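Local coordinates for stage III sporulation protein AB (Bacillus subtilis, PDB 6BS9), which is essential for sporulation and is probably part of a secretion-type transport apparatus, the chain here being its soluble all-helical domain, at residues Q12-A15 against A16-L20; Q44-S47 against T48-A52; T66-E69 against Q70-K74; L79-K82 against K83-E87; R101-Q104 against Q105-K109. All coordinates share one frame; numbering follows the deposited sequence. Where two conformers were deposited one is given.

Contact 1. Residues Q12-A15 against A16-L20; sequences QLRA and ALQSL
Helix 2-26 runs through the six-helix fold of this all-alpha domain, and Gln12-Ala15 and Ala16-Leu20 are successive turns of it. Arg14 meets Gln18 one turn on, the backbone of the two joined by Gln18 N to Arg14 O at 3.0 Å. The first torsion of Arg14 (chi1 -167°) sends CG opposite its own N, and a bend at the next bond brings the guanidinium over the following turn. In the conformer described, NH1 lies 3.5 Å from Gln18 OE1, while Gln18 CB sits in the plane of the guanidinium at its edge; amide and guanidinium are nearly perpendicular, 82° apart. On the inward flank, Leu17 N reaches Leu13 O at 2.8 Å, almost straight, and Leu17 CG rests on that same oxygen at 3.2 Å. Ala16 N is hydrogen-bonded to Gln12 O, and its small CB faces Phe50 and Ile38 of neighbouring helices. Arg14 NE forms a salt bridge with Glu116 of helix 101-128. In this conformer the guanidinium is thus paired with that carboxylate, and the Gln18 amide oxygen is a nearby dipole that would probably favour its positive charge.

Contact 2. Residues Q44-S47 against T48-A52; sequences QPVS and TLFSA
The start of helix 46-58 is formed here, where Gln44 and Pro45, the latter after a cis peptide bond, lead into the first turns. Polar contact between side chains comes from Gln44 and Thr48. The glutamine chain bends at its second torsion (chi2 -84°), turning the amide back over the helix start, and Thr48 OG1 donates to Gln44 OE1. The modelled separation is very short, so its exact length is doubtful.

The backbone bonds begin as tight i to i+3 links: Thr48 N to Pro45 O at 3.1 Å and Leu49 N to Val46 O at 3.0 Å, each N-H bent well away from a straight line and standing above the carbonyl plane. Ser47 O then takes two donors, Phe50 N at 2.9 Å and Ser51 N at 3.0 Å; the second lies in the carbonyl plane, and with it the longer helical step appears. Ser47 OG, buried, is hydrogen-bonded to Ala39 O of helix 31-41, which ties the two helices together.

Apolar packing lies on the buried flank, against Gln12, Leu13 and Ala16 of helix 2-26. Val46 and Phe50 run side by side, pointing the same way. Leu49 CG stands over one face of the Phe50 ring near its rim, while Val46 CG1 meets the edge in plane, 3.9 Å from CE2.

Contact 3. Residues T66-E69 against Q70-K74; sequences TAWE and QSLKK
Consecutive turns of helix 64-75 are joined by regular i to i+4 bonds, from Gln70 N to Thr66 O at 3.0 Å through to Lys73 N to Glu69 O at 3.1 Å. Ala67 O departs from the simple pattern because it has two donors from one residue. Ser71 N reaches it at 3.0 Å and Ser71 OG at 2.6 Å, from opposite faces of the carbonyl plane. The serine hydroxyl folds back along the helix with its chi1 at -48°, which sets OG beside its own N and opposite the carbonyl carbon, over the preceding turn. This buried hydroxyl thus spends its proton on the main chain while packing against Ala52 of helix 46-58. An alanine in place of Ser71 would lack OG, and Ala67 O would probably be left with the backbone N-H as its one donor in this turn.

Trp68 and Leu72 share another flank. Leu72 CD2 comes obliquely to the indole, 4.2 Å from NE1, and that nitrogen donates to Leu89 O of helix 83-95. The rings of Phe53 and Phe92 meet the indole edge-to-face. On the outer side, the side chains of Thr66 and Gln70 lie side by side, CG2 of Thr66 4.0 Å from NE2 of Gln70, and Thr66 OG1 is hydrogen-bonded to Ser63 OG. The chain of Lys73 lays CG against Glu69 O, but its ammonium stays 6.5 Å from Glu69 OE1. Polar outside, aromatic and aliphatic inside, the segment is an amphipathic helix of a helical bundle, with serine folded onto the carbonyl four residues back.

Contact 4. Residues L79-K82 against K83-E87; sequences LSLK and KSEYE
Lys82 is the N-cap of helix 83-95, and Glu85, three residues on, reaches back to it in the manner of the glutamate in a capping box. Lys82 N donates to Glu85 OE2 at 2.9 Å, nearly straight at 165°, though it comes from above the carboxylate plane and not within it. The bend of the glutamate at chi2 (82°) curls the carboxylate back over the helix start to receive it. The reciprocal half of a full box is absent, since a lysine side chain lies at the cap.

Both carboxylate oxygens are occupied. OE2 also takes a salt bridge from Arg6 of helix 2-26, and OE1 accepts the hydroxyl of Ser84 at 3.0 Å, again from above the plane. The negative group lies at the amino end of the helix, where the dipole would probably favour its charge. Replacing Glu85 with an alanine would remove both oxygens, and is likely to leave Lys82 N and Arg6 without their acceptor and Ser84 OG without its mate.

Lys82 O accepts Tyr86 N at 3.3 Å, closing the first helical turn. Ser80 N, farther back in the loop, is satisfied by Gln9 OE1 of helix 2-26. The apolar part of Glu85 is covered by Leu81, whose side chain crosses it at about a right angle and itself packs on Leu13 and Trp76. The ammonium of Lys83 leans over the Tyr86 ring, NZ 3.9 Å above the plane and displaced toward its rim. On the capping side, Leu81 CB lies 3.8 Å from Glu85 CB.

Contact 5. Residues R101-Q104 against Q105-K109; sequences RISQ and QKHIK
Ser103 and His107 meet on one flank of helix 101-128, and Gln104 and Ile108 on the next. The imidazole presents its edge to the main chain: CD2 lies 3.2 Å from Ser103 O, which is in the ring plane, and 3.7 Å from Ser103 OG. The same carbonyl accepts a hydrogen bond from His107 N at 2.9 Å, so the ring sits beside an oxygen already in use. The side chains of Gln104 and Ile108 lie side by side, pointing the same way, with Gln104 CG 4.0 Å from Ile108 CD1, and Ile108 N closes on Gln104 O at 2.8 Å. One residue earlier round the helix, Lys106 CG lies 3.2 Å from Ile102 O.

Farther out, the extended Gln104 chain, with CG opposite the backbone N at chi1 174°, delivers its amide to Thr95 O of helix 83-95, where NE2 is the donor. Ser103 N is held by Asp100 OD2 just ahead of the helix. Ile108 is buried against Phe92 and Thr95 of helix 83-95 and Glu21 of helix 2-26; Gln104 packs on Ile24 and Met25, so this first part of helix 101-128 packs on both helix 2-26 and helix 83-95.

Contacts 1 to 4 touch within one helical core, whereas contact 5 lies apart from them. Contact 1 meets three others: Ala16 CB is 3.4 Å from Phe50 CZ of contact 2, Leu17 CD2 is 4.0 Å from Trp68 CH2 of contact 3, and Leu13 CD1 is 3.7 Å from Leu81 CD1 of contact 4. Contacts 2 and 3 also join, Leu49 CD2 lying 3.7 Å from Trp68 CH2, and contact 3 passes on to contact 4 through Leu72 CD2, 3.8 Å from Tyr86 CE1. Contact 5 comes nearest contact 1, with about 5 Å between nearest atoms, and its centre is about 24 Å from that of contact 2.

Contact 1. Residues Q12-A15 against A16-L20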
# COMPACT_ATOMS: atom_id res chain seq x y z
N GLN A 12 1.12 -7.32 5.48
CA GLN A 12 2.32 -6.55 5.09
C GLN A 12 2.00 -5.16 4.56
O GLN A 12 2.70 -4.22 4.87
CB GLN A 12 3.06 -7.30 3.96
CG GLN A 12 3.81 -8.55 4.41
CD GLN A 12 4.36 -9.34 3.23
OE1 GLN A 12 3.79 -9.40 2.15
NE2 GLN A 12 5.49 -9.91 3.44
N LEU A 13 0.93 -5.05 3.72
CA LEU A 13 0.50 -3.75 3.20
C LEU A 13 0.03 -2.82 4.33
O LEU A 13 0.38 -1.65 4.34
CB LEU A 13 -0.58 -3.94 2.17
CG LEU A 13 -0.06 -4.43 0.82
CD1 LEU A 13 -1.20 -4.96 0.02
CD2 LEU A 13 0.64 -3.34 0.06
N ARG A 14 -0.72 -3.35 5.29
CA ARG A 14 -1.16 -2.58 6.45
C ARG A 14 0.04 -2.06 7.25
O ARG A 14 0.01 -0.93 7.72
CB ARG A 14 -2.00 -3.54 7.31
CG ARG A 14 -2.89 -3.02 8.46
CD ARG A 14 -4.00 -2.01 8.18
NE ARG A 14 -4.34 -1.40 9.46
CZ ARG A 14 -3.53 -0.62 10.15
NH1 ARG A 14 -2.34 -0.25 9.66
NH2 ARG A 14 -3.93 -0.21 11.34
N ALA A 15 1.09 -2.87 7.41
CA ALA A 15 2.28 -2.45 8.09
C ALA A 15 2.96 -1.29 7.35
O ALA A 15 3.33 -0.29 7.93
CB ALA A 15 3.26 -3.63 8.25
N ALA A 16 3.20 -1.50 6.07
CA ALA A 16 3.91 -0.57 5.27
C ALA A 16 3.14 0.74 5.15
O ALA A 16 3.74 1.82 5.32
CB ALA A 16 4.11 -1.17 3.89
N LEU A 17 1.83 0.67 4.85
CA LEU A 17 1.03 1.90 4.78
C LEU A 17 0.86 2.65 6.11
O LEU A 17 0.84 3.89 6.15
CB LEU A 17 -0.34 1.61 4.17
CG LEU A 17 -0.26 1.00 2.74
CD1 LEU A 17 -1.65 0.90 2.13
CD2 LEU A 17 0.66 1.75 1.82
N GLN A 18 0.85 1.94 7.20
CA GLN A 18 0.88 2.63 8.49
C GLN A 18 2.17 3.45 8.63
O GLN A 18 2.15 4.60 9.08
CB GLN A 18 0.76 1.65 9.58
CG GLN A 18 0.79 2.22 10.96
CD GLN A 18 0.68 1.11 11.95
OE1 GLN A 18 -0.40 0.79 12.41
NE2 GLN A 18 1.81 0.47 12.26
N SER A 19 3.28 2.90 8.18
CA SER A 19 4.57 3.65 8.24
C SER A 19 4.63 4.80 7.31
O SER A 19 5.06 5.88 7.66
CB SER A 19 5.69 2.71 8.01
OG SER A 19 5.71 1.77 9.08
N LEU A 20 4.05 4.63 6.14
CA LEU A 20 4.01 5.77 5.24
C LEU A 20 3.07 6.86 5.71
O LEU A 20 3.40 8.03 5.55
CB LEU A 20 3.58 5.39 3.84
CG LEU A 20 4.50 4.55 2.98
CD1 LEU A 20 3.94 4.41 1.59
CD2 LEU A 20 5.94 5.05 2.93

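Contact 2. Residues Q44-S47 against T48-A52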
# COMPACT_ATOMS: atom_id res chain seq x y z
N GLN A 44 9.41 -10.10 -0.74
CA GLN A 44 8.79 -10.07 -2.06
C GLN A 44 7.55 -10.92 -2.02
O GLN A 44 7.52 -11.84 -1.26
CB GLN A 44 9.71 -10.64 -3.10
CG GLN A 44 11.01 -9.86 -3.20
CD GLN A 44 10.87 -8.69 -4.07
OE1 GLN A 44 9.77 -8.06 -4.24
NE2 GLN A 44 11.98 -8.41 -4.74
N PRO A 45 6.55 -10.62 -2.82
CA PRO A 45 6.58 -9.56 -3.88
C PRO A 45 6.10 -8.16 -3.44
O PRO A 45 6.31 -7.20 -4.19
CB PRO A 45 5.62 -10.13 -4.96
CG PRO A 45 4.67 -10.96 -4.15
CD PRO A 45 5.48 -11.59 -3.03
N VAL A 46 5.55 -8.01 -2.23
CA VAL A 46 5.05 -6.70 -1.79
C VAL A 46 6.13 -5.65 -1.73
O VAL A 46 5.92 -4.50 -2.10
CB VAL A 46 4.33 -6.81 -0.44
CG1 VAL A 46 3.97 -5.47 0.13
CG2 VAL A 46 3.03 -7.62 -0.61
N SER A 47 7.32 -6.04 -1.30
CA SER A 47 8.50 -5.16 -1.34
C SER A 47 8.68 -4.35 -2.63
O SER A 47 8.93 -3.14 -2.58
CB SER A 47 9.78 -5.99 -1.16
OG SER A 47 10.90 -5.16 -1.15
N THR A 48 8.44 -4.99 -3.76
CA THR A 48 8.59 -4.33 -5.07
C THR A 48 7.60 -3.19 -5.34
O THR A 48 7.92 -2.19 -6.00
CB THR A 48 8.50 -5.37 -6.19
OG1 THR A 48 9.52 -6.34 -5.96
CG2 THR A 48 8.83 -4.70 -7.53
N LEU A 49 6.43 -3.24 -4.72
CA LEU A 49 5.53 -2.10 -4.79
C LEU A 49 6.24 -0.85 -4.24
O LEU A 49 6.11 0.22 -4.81
CB LEU A 49 4.23 -2.39 -4.04
CG LEU A 49 3.21 -1.24 -3.88
CD1 LEU A 49 2.74 -0.64 -5.17
CD2 LEU A 49 2.01 -1.77 -3.14
N PHE A 50 6.96 -1.02 -3.12
CA PHE A 50 7.54 0.09 -2.40
C PHE A 50 8.85 0.57 -3.00
O PHE A 50 9.09 1.79 -3.02
CB PHE A 50 7.64 -0.20 -0.87
CG PHE A 50 6.29 -0.29 -0.25
CD1 PHE A 50 5.59 0.86 0.05
CD2 PHE A 50 5.63 -1.53 -0.25
CE1 PHE A 50 4.29 0.79 0.45
CE2 PHE A 50 4.34 -1.61 0.21
CZ PHE A 50 3.66 -0.45 0.55
N SER A 51 9.63 -0.34 -3.55
CA SER A 51 10.83 0.09 -4.30
C SER A 51 10.48 0.74 -5.63
O SER A 51 11.07 1.76 -5.97
CB SER A 51 11.88 -1.08 -4.50
OG SER A 51 11.31 -2.18 -5.10
N ALA A 52 9.50 0.20 -6.34
CA ALA A 52 8.98 0.89 -7.54
C ALA A 52 8.43 2.28 -7.26
O ALA A 52 8.69 3.19 -8.04
CB ALA A 52 7.92 0.06 -8.18

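Contact 3. Residues T66-E69 against Q70-K74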
# COMPACT_ATOMS: atom_id res chain seq x y z
N THR A 66 0.37 9.91 -8.83
CA THR A 66 0.61 9.32 -10.12
C THR A 66 1.67 8.21 -9.94
O THR A 66 1.52 7.11 -10.49
CB THR A 66 1.09 10.39 -11.12
OG1 THR A 66 0.05 11.36 -11.31
CG2 THR A 66 1.49 9.80 -12.48
N ALA A 67 2.72 8.50 -9.17
CA ALA A 67 3.78 7.51 -8.92
C ALA A 67 3.26 6.25 -8.27
O ALA A 67 3.67 5.13 -8.65
CB ALA A 67 4.88 8.09 -8.05
N TRP A 68 2.33 6.42 -7.34
CA TRP A 68 1.70 5.28 -6.72
C TRP A 68 0.86 4.41 -7.70
O TRP A 68 1.03 3.17 -7.74
CB TRP A 68 0.81 5.72 -5.59
CG TRP A 68 0.22 4.59 -4.93
CD1 TRP A 68 -1.03 4.06 -5.15
CD2 TRP A 68 0.85 3.74 -3.97
NE1 TRP A 68 -1.25 2.98 -4.29
CE2 TRP A 68 -0.11 2.75 -3.59
CE3 TRP A 68 2.12 3.70 -3.37
CZ2 TRP A 68 0.21 1.75 -2.69
CZ3 TRP A 68 2.41 2.71 -2.43
CH2 TRP A 68 1.47 1.78 -2.09
N GLU A 69 0.02 5.06 -8.48
CA GLU A 69 -0.82 4.37 -9.46
C GLU A 69 0.01 3.57 -10.44
O GLU A 69 -0.28 2.40 -10.69
CB GLU A 69 -1.73 5.31 -10.27
CG GLU A 69 -3.18 5.16 -9.90
CD GLU A 69 -3.67 6.13 -8.86
OE1 GLU A 69 -3.82 7.30 -9.26
OE2 GLU A 69 -3.95 5.68 -7.70
N GLN A 70 1.06 4.19 -10.95
CA GLN A 70 1.97 3.54 -11.89
C GLN A 70 2.66 2.33 -11.24
O GLN A 70 2.74 1.28 -11.83
CB GLN A 70 2.99 4.56 -12.41
CG GLN A 70 3.25 4.51 -13.91
CD GLN A 70 4.16 5.64 -14.42
OE1 GLN A 70 5.23 5.38 -15.00
NE2 GLN A 70 3.74 6.91 -14.20
N SER A 71 3.12 2.47 -10.01
CA SER A 71 3.79 1.37 -9.35
C SER A 71 2.86 0.24 -9.06
O SER A 71 3.17 -0.93 -9.23
CB SER A 71 4.46 1.85 -8.05
OG SER A 71 5.20 3.03 -8.26
N LEU A 72 1.68 0.61 -8.66
CA LEU A 72 0.66 -0.38 -8.42
C LEU A 72 0.33 -1.28 -9.65
O LEU A 72 0.21 -2.51 -9.52
CB LEU A 72 -0.59 0.33 -7.88
CG LEU A 72 -1.79 -0.52 -7.51
CD1 LEU A 72 -1.43 -1.47 -6.37
CD2 LEU A 72 -2.95 0.41 -7.14
N LYS A 73 0.13 -0.66 -10.80
CA LYS A 73 -0.18 -1.39 -12.06
C LYS A 73 0.97 -2.26 -12.49
O LYS A 73 0.80 -3.39 -12.95
CB LYS A 73 -0.55 -0.42 -13.19
CG LYS A 73 -1.90 0.32 -12.96
CD LYS A 73 -2.50 0.94 -14.23
CE LYS A 73 -2.40 2.47 -14.38
NZ LYS A 73 -3.70 3.21 -14.26
N LYS A 74 2.15 -1.72 -12.34
CA LYS A 74 3.36 -2.42 -12.70
C LYS A 74 3.49 -3.70 -11.88
O LYS A 74 3.89 -4.73 -12.42
CB LYS A 74 4.53 -1.44 -12.51
CG LYS A 74 5.91 -1.80 -13.06
CD LYS A 74 6.98 -0.88 -12.40
CE LYS A 74 8.44 -1.42 -12.55
NZ LYS A 74 8.85 -1.94 -13.90

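Contact 4. Residues L79-K82 against K83-E87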
# COMPACT_ATOMS: atom_id res chain seq x y z
N LEU A 79 1.22 -9.96 -7.28
CA LEU A 79 0.64 -10.05 -5.96
C LEU A 79 -0.43 -11.11 -6.00
O LEU A 79 -0.80 -11.58 -7.07
CB LEU A 79 0.08 -8.70 -5.53
CG LEU A 79 1.05 -7.51 -5.63
CD1 LEU A 79 0.37 -6.29 -5.07
CD2 LEU A 79 2.39 -7.74 -4.91
N SER A 80 -0.89 -11.50 -4.81
CA SER A 80 -1.92 -12.55 -4.62
C SER A 80 -3.19 -11.94 -3.99
O SER A 80 -3.78 -12.50 -3.10
CB SER A 80 -1.35 -13.67 -3.76
OG SER A 80 -0.26 -14.26 -4.43
N LEU A 81 -3.63 -10.82 -4.54
CA LEU A 81 -4.75 -10.08 -4.02
C LEU A 81 -5.96 -10.10 -4.98
O LEU A 81 -5.79 -10.31 -6.15
CB LEU A 81 -4.28 -8.65 -3.75
CG LEU A 81 -3.09 -8.48 -2.78
CD1 LEU A 81 -2.68 -7.03 -2.63
CD2 LEU A 81 -3.38 -9.10 -1.41
N LYS A 82 -7.12 -9.78 -4.47
CA LYS A 82 -8.35 -9.62 -5.24
C LYS A 82 -8.59 -8.17 -5.64
O LYS A 82 -7.91 -7.25 -5.16
CB LYS A 82 -9.54 -10.19 -4.46
CG LYS A 82 -9.34 -11.66 -4.09
CD LYS A 82 -10.49 -12.24 -3.33
CE LYS A 82 -11.40 -13.11 -4.17
NZ LYS A 82 -10.79 -14.47 -4.36
N LYS A 83 -9.50 -7.98 -6.57
CA LYS A 83 -9.83 -6.66 -7.11
C LYS A 83 -10.21 -5.67 -6.03
O LYS A 83 -9.88 -4.50 -6.11
CB LYS A 83 -10.94 -6.76 -8.19
CG LYS A 83 -10.89 -5.61 -9.21
CD LYS A 83 -9.52 -5.56 -9.96
CE LYS A 83 -9.51 -4.57 -11.14
NZ LYS A 83 -8.20 -4.49 -11.87
N SER A 84 -10.91 -6.14 -5.01
CA SER A 84 -11.26 -5.30 -3.85
C SER A 84 -10.00 -4.68 -3.24
O SER A 84 -9.99 -3.48 -3.03
CB SER A 84 -12.13 -6.05 -2.86
OG SER A 84 -11.43 -7.24 -2.50
N GLU A 85 -8.92 -5.45 -3.09
CA GLU A 85 -7.64 -4.84 -2.63
C GLU A 85 -7.07 -3.81 -3.60
O GLU A 85 -6.50 -2.79 -3.17
CB GLU A 85 -6.57 -5.91 -2.33
CG GLU A 85 -6.79 -6.71 -1.06
CD GLU A 85 -7.75 -7.87 -1.24
OE1 GLU A 85 -8.92 -7.70 -0.91
OE2 GLU A 85 -7.36 -8.92 -1.74
N TYR A 86 -7.13 -4.10 -4.90
CA TYR A 86 -6.65 -3.18 -5.95
C TYR A 86 -7.34 -1.84 -5.78
O TYR A 86 -6.69 -0.79 -5.81
CB TYR A 86 -6.91 -3.70 -7.40
CG TYR A 86 -6.49 -2.67 -8.47
CD1 TYR A 86 -5.15 -2.52 -8.84
CD2 TYR A 86 -7.44 -1.85 -9.10
CE1 TYR A 86 -4.77 -1.60 -9.80
CE2 TYR A 86 -7.06 -0.91 -10.06
CZ TYR A 86 -5.73 -0.77 -10.37
OH TYR A 86 -5.33 0.15 -11.31
N GLU A 87 -8.66 -1.88 -5.60
CA GLU A 87 -9.43 -0.66 -5.50
C GLU A 87 -9.06 0.11 -4.23
O GLU A 87 -8.93 1.31 -4.26
CB GLU A 87 -10.96 -0.96 -5.56
CG GLU A 87 -11.48 -1.38 -6.96
CD GLU A 87 -11.24 -0.34 -8.06
OE1 GLU A 87 -11.37 0.91 -7.77
OE2 GLU A 87 -10.89 -0.77 -9.21

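Contact 5. Residues R101-Q104 against Q105-K109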
# COMPACT_ATOMS: atom_id res chain seq x y z
N ARG A 101 -5.29 18.74 4.90
CA ARG A 101 -4.46 17.84 5.71
C ARG A 101 -5.29 16.79 6.49
O ARG A 101 -4.95 15.61 6.52
CB ARG A 101 -3.46 18.69 6.54
CG ARG A 101 -3.10 18.30 7.97
CD ARG A 101 -3.70 19.31 8.90
NE ARG A 101 -3.32 19.10 10.28
CZ ARG A 101 -3.86 19.78 11.27
NH1 ARG A 101 -4.82 20.68 11.05
NH2 ARG A 101 -3.44 19.54 12.50
N ILE A 102 -6.40 17.22 7.06
CA ILE A 102 -7.20 16.37 7.94
C ILE A 102 -7.95 15.34 7.13
O ILE A 102 -8.01 14.17 7.50
CB ILE A 102 -8.19 17.18 8.77
CG1 ILE A 102 -7.45 18.03 9.79
CG2 ILE A 102 -9.21 16.31 9.51
CD1 ILE A 102 -8.26 19.22 10.30
N SER A 103 -8.49 15.80 6.00
CA SER A 103 -9.19 14.94 5.09
C SER A 103 -8.26 13.86 4.51
O SER A 103 -8.60 12.68 4.50
CB SER A 103 -9.82 15.78 3.98
OG SER A 103 -10.72 15.01 3.25
N GLN A 104 -7.06 14.25 4.14
CA GLN A 104 -6.07 13.28 3.66
C GLN A 104 -5.80 12.21 4.71
O GLN A 104 -5.83 10.99 4.45
CB GLN A 104 -4.75 13.95 3.24
CG GLN A 104 -3.67 12.93 2.88
CD GLN A 104 -2.37 13.55 2.32
OE1 GLN A 104 -1.58 14.14 3.08
NE2 GLN A 104 -2.13 13.34 1.05
N GLN A 105 -5.52 12.68 5.91
CA GLN A 105 -5.24 11.79 7.02
C GLN A 105 -6.36 10.77 7.24
O GLN A 105 -6.11 9.58 7.40
CB GLN A 105 -5.00 12.64 8.27
CG GLN A 105 -4.19 11.95 9.32
CD GLN A 105 -5.00 11.50 10.50
OE1 GLN A 105 -5.29 12.28 11.41
NE2 GLN A 105 -5.30 10.20 10.54
N LYS A 106 -7.61 11.25 7.26
CA LYS A 106 -8.76 10.40 7.48
C LYS A 106 -8.96 9.45 6.32
O LYS A 106 -9.33 8.30 6.56
CB LYS A 106 -10.03 11.23 7.83
CG LYS A 106 -9.85 12.09 9.06
CD LYS A 106 -9.54 11.22 10.31
CE LYS A 106 -9.32 12.09 11.55
NZ LYS A 106 -9.01 11.22 12.71
N HIS A 107 -8.66 9.89 5.10
CA HIS A 107 -8.78 8.95 3.96
C HIS A 107 -7.67 7.89 3.96
O HIS A 107 -7.91 6.74 3.56
CB HIS A 107 -8.91 9.70 2.61
CG HIS A 107 -10.28 10.24 2.36
ND1 HIS A 107 -11.25 9.52 1.70
CD2 HIS A 107 -10.90 11.35 2.80
CE1 HIS A 107 -12.40 10.18 1.71
NE2 HIS A 107 -12.21 11.30 2.37
N ILE A 108 -6.49 8.22 4.49
CA ILE A 108 -5.45 7.21 4.68
C ILE A 108 -5.86 6.22 5.72
O ILE A 108 -5.75 4.99 5.51
CB ILE A 108 -4.09 7.78 5.07
CG1 ILE A 108 -3.57 8.64 3.92
CG2 ILE A 108 -3.12 6.63 5.36
CD1 ILE A 108 -2.26 9.39 4.16
N LYS A 109 -6.43 6.72 6.82
CA LYS A 109 -6.95 5.80 7.86
C LYS A 109 -8.01 4.87 7.28
O LYS A 109 -8.04 3.68 7.61
CB LYS A 109 -7.49 6.61 9.02
CG LYS A 109 -7.91 5.76 10.20
CD LYS A 109 -8.53 6.61 11.26
CE LYS A 109 -8.84 5.83 12.56
NZ LYS A 109 -9.45 6.71 13.61